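Local coordinates for hypothetical protein VPA1032 (Vibrio parahaemolyticus, PDB 1ZBP) that is of unknown function and belongs to the ImpE family, joining an N-terminal set of helices to a mostly antiparallel beta-sheet region, at residues 7-15 and 215-223. Residues are numbered along the deposited sequence; the frame is centred on the assembly and turned at random.
Sequences ALSEGQLQQ and SDAQKLGRE
Leu13 and Asp216 bury the most surface here, where the start of helix 13-25 meets the short helix 216-219. The Asp216 carboxylate lies against carbon atoms of the other helix's first turn, with OD1 3.3 Å from Leu13 CB and OD2 3.4 Å from Gln14 CG. An acid suits this place, since the partial positive charge of a helix start would probably favour a carboxylate, though through space and not by a capping bond. OD1 also lies 3.6 Å from Leu13 CD2. Leu13 CG stands anti to the backbone N (chi1 -168°), sending CD1 past Leu220 CD2 at 4.1 Å and CD2 on to the aliphatic part of Lys219, which crosses it at about a right angle. The ammonium of that lysine goes on to the backbone carbonyl of Asp44, on helix 31-44, whose Ile43 also packs on Leu13.

Leu220 divides its two methyls. CD2 meets Leu8 CD1 at 3.9 Å as well as Leu13, while CD1 rests on Gly11 CA. Gly11 is the positive-phi residue of a Schellman motif, a backbone shape glycine adopts readily, and its bare CA lets both Leu220 and Arg222 come close. Arg222 reaches over with its chain extended from CG to NE and gives NH1 to Leu8 O in a 2.7 Å hydrogen bond, the carbonyl oxygen lying in the guanidinium plane; NH2 adds a weak second bond. Leu8 O, which also accepts the weak Schellman bond from Gly11 N, belongs to the end of the preceding helical turn, where a cationic donor would probably be favoured by partial negative charge. The contact thus sets an acid at a helix start and a base at a helix end, with leucines between, tying the N-terminal helices to the ImpE region.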
ATOM      1  N   ALA A   7      15.493 -17.801  -7.341  1.00 70.66           N
ATOM      2  CA  ALA A   7      14.613 -17.359  -8.411  1.00 69.43           C
ATOM      3  C   ALA A   7      14.038 -15.996  -8.043  1.00 68.70           C
ATOM      4  O   ALA A   7      13.695 -15.205  -8.917  1.00 69.32           O
ATOM      5  CB  ALA A   7      13.492 -18.370  -8.621  1.00 68.88           C
ATOM      6  N   LEU A   8      13.939 -15.730  -6.742  1.00 67.71           N
ATOM      7  CA  LEU A   8      13.412 -14.458  -6.253  1.00 67.42           C
ATOM      8  C   LEU A   8      14.446 -13.341  -6.430  1.00 67.85           C
ATOM      9  O   LEU A   8      14.090 -12.166  -6.534  1.00 67.78           O
ATOM     10  CB  LEU A   8      13.018 -14.574  -4.773  1.00 65.93           C
ATOM     11  CG  LEU A   8      12.177 -13.440  -4.170  1.00 63.99           C
ATOM     12  CD1 LEU A   8      10.816 -13.406  -4.848  1.00 62.70           C
ATOM     13  CD2 LEU A   8      12.003 -13.653  -2.665  1.00 63.77           C
ATOM     14  N   SER A   9      15.727 -13.707  -6.456  1.00 68.48           N
ATOM     15  CA  SER A   9      16.794 -12.723  -6.654  1.00 69.00           C
ATOM     16  C   SER A   9      16.814 -12.286  -8.120  1.00 69.41           C
ATOM     17  O   SER A   9      17.229 -11.176  -8.444  1.00 68.14           O
ATOM     18  CB  SER A   9      18.163 -13.315  -6.290  1.00 68.25           C
ATOM     19  OG  SER A   9      18.303 -13.499  -4.894  1.00 68.43           O
ATOM     20  N   GLU A  10      16.367 -13.175  -9.002  1.00 70.14           N
ATOM     21  CA  GLU A  10      16.333 -12.880 -10.424  1.00 72.36           C
ATOM     22  C   GLU A  10      15.025 -12.197 -10.784  1.00 72.39           C
ATOM     23  O   GLU A  10      14.621 -12.181 -11.951  1.00 72.56           O
ATOM     24  CB  GLU A  10      16.485 -14.163 -11.245  1.00 74.43           C
ATOM     25  CG  GLU A  10      17.802 -14.904 -11.024  1.00 78.27           C
ATOM     26  CD  GLU A  10      19.018 -13.988 -11.091  1.00 80.43           C
ATOM     27  OE1 GLU A  10      19.349 -13.363 -10.056  1.00 81.13           O
ATOM     28  OE2 GLU A  10      19.633 -13.885 -12.179  1.00 81.00           O
ATOM     29  N   GLY A  11      14.360 -11.646  -9.773  1.00 71.99           N
ATOM     30  CA  GLY A  11      13.097 -10.964  -9.988  1.00 70.52           C
ATOM     31  C   GLY A  11      12.026 -11.864 -10.565  1.00 69.89           C
ATOM     32  O   GLY A  11      11.073 -11.386 -11.175  1.00 69.74           O
ATOM     33  N   GLN A  12      12.178 -13.171 -10.379  1.00 69.86           N
ATOM     34  CA  GLN A  12      11.201 -14.118 -10.903  1.00 70.48           C
ATOM     35  C   GLN A  12      10.233 -14.549  -9.799  1.00 69.77           C
ATOM     36  O   GLN A  12      10.519 -15.471  -9.032  1.00 68.30           O
ATOM     37  CB  GLN A  12      11.910 -15.343 -11.483  1.00 72.00           C
ATOM     38  CG  GLN A  12      11.298 -15.835 -12.787  1.00 73.63           C
ATOM     39  CD  GLN A  12      11.579 -14.896 -13.952  1.00 74.62           C
ATOM     40  OE1 GLN A  12      10.964 -15.005 -15.016  1.00 74.56           O
ATOM     41  NE2 GLN A  12      12.521 -13.973 -13.757  1.00 75.12           N
ATOM     42  N   LEU A  13       9.089 -13.872  -9.728  1.00 69.28           N
ATOM     43  CA  LEU A  13       8.078 -14.157  -8.718  1.00 68.18           C
ATOM     44  C   LEU A  13       7.305 -15.432  -9.027  1.00 67.64           C
ATOM     45  O   LEU A  13       7.156 -16.288  -8.159  1.00 67.40           O
ATOM     46  CB  LEU A  13       7.101 -12.981  -8.591  1.00 67.97           C
ATOM     47  CG  LEU A  13       6.157 -13.016  -7.379  1.00 67.06           C
ATOM     48  CD1 LEU A  13       6.971 -12.960  -6.094  1.00 67.18           C
ATOM     49  CD2 LEU A  13       5.193 -11.846  -7.438  1.00 66.12           C
ATOM     50  N   GLN A  14       6.816 -15.568 -10.254  1.00 66.96           N
ATOM     51  CA  GLN A  14       6.066 -16.760 -10.620  1.00 67.05           C
ATOM     52  C   GLN A  14       6.891 -18.027 -10.395  1.00 67.85           C
ATOM     53  O   GLN A  14       6.414 -18.983  -9.780  1.00 67.80           O
ATOM     54  CB  GLN A  14       5.614 -16.681 -12.076  1.00 67.52           C
ATOM     55  CG  GLN A  14       4.737 -15.480 -12.378  1.00 68.57           C
ATOM     56  CD  GLN A  14       3.614 -15.309 -11.371  1.00 70.18           C
ATOM     57  OE1 GLN A  14       3.844 -14.885 -10.237  1.00 70.11           O
ATOM     58  NE2 GLN A  14       2.393 -15.653 -11.776  1.00 70.66           N
ATOM     59  N   GLN A  15       8.129 -18.031 -10.888  1.00 67.61           N
ATOM     60  CA  GLN A  15       9.017 -19.183 -10.731  1.00 67.33           C
ATOM     61  C   GLN A  15       9.265 -19.505  -9.259  1.00 66.51           C
ATOM     62  O   GLN A  15       9.263 -20.670  -8.863  1.00 65.61           O
ATOM     63  CB  GLN A  15      10.360 -18.926 -11.442  1.00 68.49           C
ATOM     64  CG  GLN A  15      11.475 -19.921 -11.080  1.00 69.03           C
ATOM     65  CD  GLN A  15      12.785 -19.666 -11.828  1.00 69.81           C
ATOM     66  OE1 GLN A  15      13.250 -18.528 -11.921  1.00 70.81           O
ATOM     67  NE2 GLN A  15      13.394 -20.731 -12.341  1.00 68.04           N
ATOM     68  N   SER A 215       3.342  -6.383 -13.406  1.00 47.00           N
ATOM     69  CA  SER A 215       4.497  -7.233 -13.655  1.00 45.81           C
ATOM     70  C   SER A 215       5.063  -7.720 -12.343  1.00 45.88           C
ATOM     71  O   SER A 215       4.707  -7.212 -11.282  1.00 46.79           O
ATOM     72  CB  SER A 215       5.574  -6.472 -14.421  1.00 45.62           C
ATOM     73  OG  SER A 215       6.166  -5.478 -13.614  1.00 46.83           O
ATOM     74  N   ASP A 216       5.956  -8.700 -12.412  1.00 44.99           N
ATOM     75  CA  ASP A 216       6.566  -9.228 -11.204  1.00 45.33           C
ATOM     76  C   ASP A 216       7.554  -8.231 -10.612  1.00 44.72           C
ATOM     77  O   ASP A 216       7.820  -8.255  -9.406  1.00 45.03           O
ATOM     78  CB  ASP A 216       7.244 -10.576 -11.481  1.00 48.48           C
ATOM     79  CG  ASP A 216       6.235 -11.699 -11.722  1.00 51.41           C
ATOM     80  OD1 ASP A 216       5.207 -11.756 -11.002  1.00 53.77           O
ATOM     81  OD2 ASP A 216       6.477 -12.541 -12.612  1.00 51.00           O
ATOM     82  N   ALA A 217       8.094  -7.352 -11.453  1.00 42.74           N
ATOM     83  CA  ALA A 217       9.033  -6.341 -10.974  1.00 41.11           C
ATOM     84  C   ALA A 217       8.261  -5.252 -10.232  1.00 39.77           C
ATOM     85  O   ALA A 217       8.760  -4.670  -9.277  1.00 40.52           O
ATOM     86  CB  ALA A 217       9.811  -5.731 -12.146  1.00 39.00           C
ATOM     87  N   GLN A 218       7.040  -4.978 -10.677  1.00 39.68           N
ATOM     88  CA  GLN A 218       6.201  -3.967 -10.031  1.00 38.39           C
ATOM     89  C   GLN A 218       5.694  -4.480  -8.667  1.00 37.83           C
ATOM     90  O   GLN A 218       5.730  -3.764  -7.665  1.00 36.82           O
ATOM     91  CB  GLN A 218       5.038  -3.616 -10.957  1.00 38.73           C
ATOM     92  CG  GLN A 218       5.481  -2.768 -12.153  1.00 41.62           C
ATOM     93  CD  GLN A 218       4.631  -2.965 -13.402  1.00 43.18           C
ATOM     94  OE1 GLN A 218       3.504  -3.464 -13.342  1.00 43.11           O
ATOM     95  NE2 GLN A 218       5.170  -2.552 -14.543  1.00 43.80           N
ATOM     96  N   LYS A 219       5.256  -5.733  -8.632  1.00 37.00           N
ATOM     97  CA  LYS A 219       4.774  -6.322  -7.404  1.00 35.87           C
ATOM     98  C   LYS A 219       5.888  -6.392  -6.377  1.00 35.36           C
ATOM     99  O   LYS A 219       5.669  -6.140  -5.197  1.00 33.96           O
ATOM    100  CB  LYS A 219       4.210  -7.712  -7.680  1.00 37.28           C
ATOM    101  CG  LYS A 219       2.944  -7.684  -8.508  1.00 40.09           C
ATOM    102  CD  LYS A 219       2.402  -9.076  -8.720  1.00 43.42           C
ATOM    103  CE  LYS A 219       1.197  -9.055  -9.644  1.00 44.62           C
ATOM    104  NZ  LYS A 219       0.758 -10.440  -9.981  1.00 48.12           N
ATOM    105  N   LEU A 220       7.090  -6.736  -6.825  1.00 35.93           N
ATOM    106  CA  LEU A 220       8.233  -6.823  -5.922  1.00 33.98           C
ATOM    107  C   LEU A 220       8.741  -5.438  -5.522  1.00 32.86           C
ATOM    108  O   LEU A 220       9.564  -5.306  -4.613  1.00 31.89           O
ATOM    109  CB  LEU A 220       9.364  -7.619  -6.581  1.00 35.52           C
ATOM    110  CG  LEU A 220       9.217  -9.147  -6.640  1.00 34.81           C
ATOM    111  CD1 LEU A 220      10.225  -9.696  -7.645  1.00 35.91           C
ATOM    112  CD2 LEU A 220       9.446  -9.764  -5.261  1.00 30.74           C
ATOM    113  N   GLY A 221       8.232  -4.412  -6.196  1.00 30.99           N
ATOM    114  CA  GLY A 221       8.647  -3.056  -5.904  1.00 32.82           C
ATOM    115  C   GLY A 221      10.038  -2.755  -6.419  1.00 34.98           C
ATOM    116  O   GLY A 221      10.746  -1.942  -5.838  1.00 34.71           O
ATOM    117  N   ARG A 222      10.425  -3.400  -7.517  1.00 36.78           N
ATOM    118  CA  ARG A 222      11.754  -3.206  -8.083  1.00 41.26           C
ATOM    119  C   ARG A 222      11.786  -2.279  -9.295  1.00 41.77           C
ATOM    120  O   ARG A 222      12.764  -2.240 -10.034  1.00 42.32           O
ATOM    121  CB  ARG A 222      12.380  -4.568  -8.420  1.00 43.55           C
ATOM    122  CG  ARG A 222      12.813  -5.343  -7.169  1.00 44.78           C
ATOM    123  CD  ARG A 222      13.156  -6.790  -7.463  1.00 46.80           C
ATOM    124  NE  ARG A 222      13.671  -7.471  -6.275  1.00 51.63           N
ATOM    125  CZ  ARG A 222      13.837  -8.788  -6.181  1.00 53.42           C
ATOM    126  NH1 ARG A 222      13.527  -9.572  -7.204  1.00 54.07           N
ATOM    127  NH2 ARG A 222      14.312  -9.324  -5.065  1.00 55.91           N
ATOM    128  N   GLU A 223      10.709  -1.536  -9.497  1.00 41.59           N
ATOM    129  CA  GLU A 223      10.656  -0.572 -10.575  1.00 41.76           C
ATOM    130  C   GLU A 223       9.351   0.200 -10.493  1.00 40.98           C
ATOM    131  O   GLU A 223       8.381  -0.252  -9.878  1.00 41.50           O
ATOM    132  CB  GLU A 223      10.809  -1.247 -11.942  1.00 43.86           C
ATOM    133  CG  GLU A 223       9.567  -1.922 -12.501  1.00 45.77           C
ATOM    134  CD  GLU A 223       9.708  -2.260 -13.991  1.00 47.50           C
ATOM    135  OE1 GLU A 223      10.665  -2.991 -14.357  1.00 44.14           O
ATOM    136  OE2 GLU A 223       8.857  -1.796 -14.790  1.00 47.45           O
TER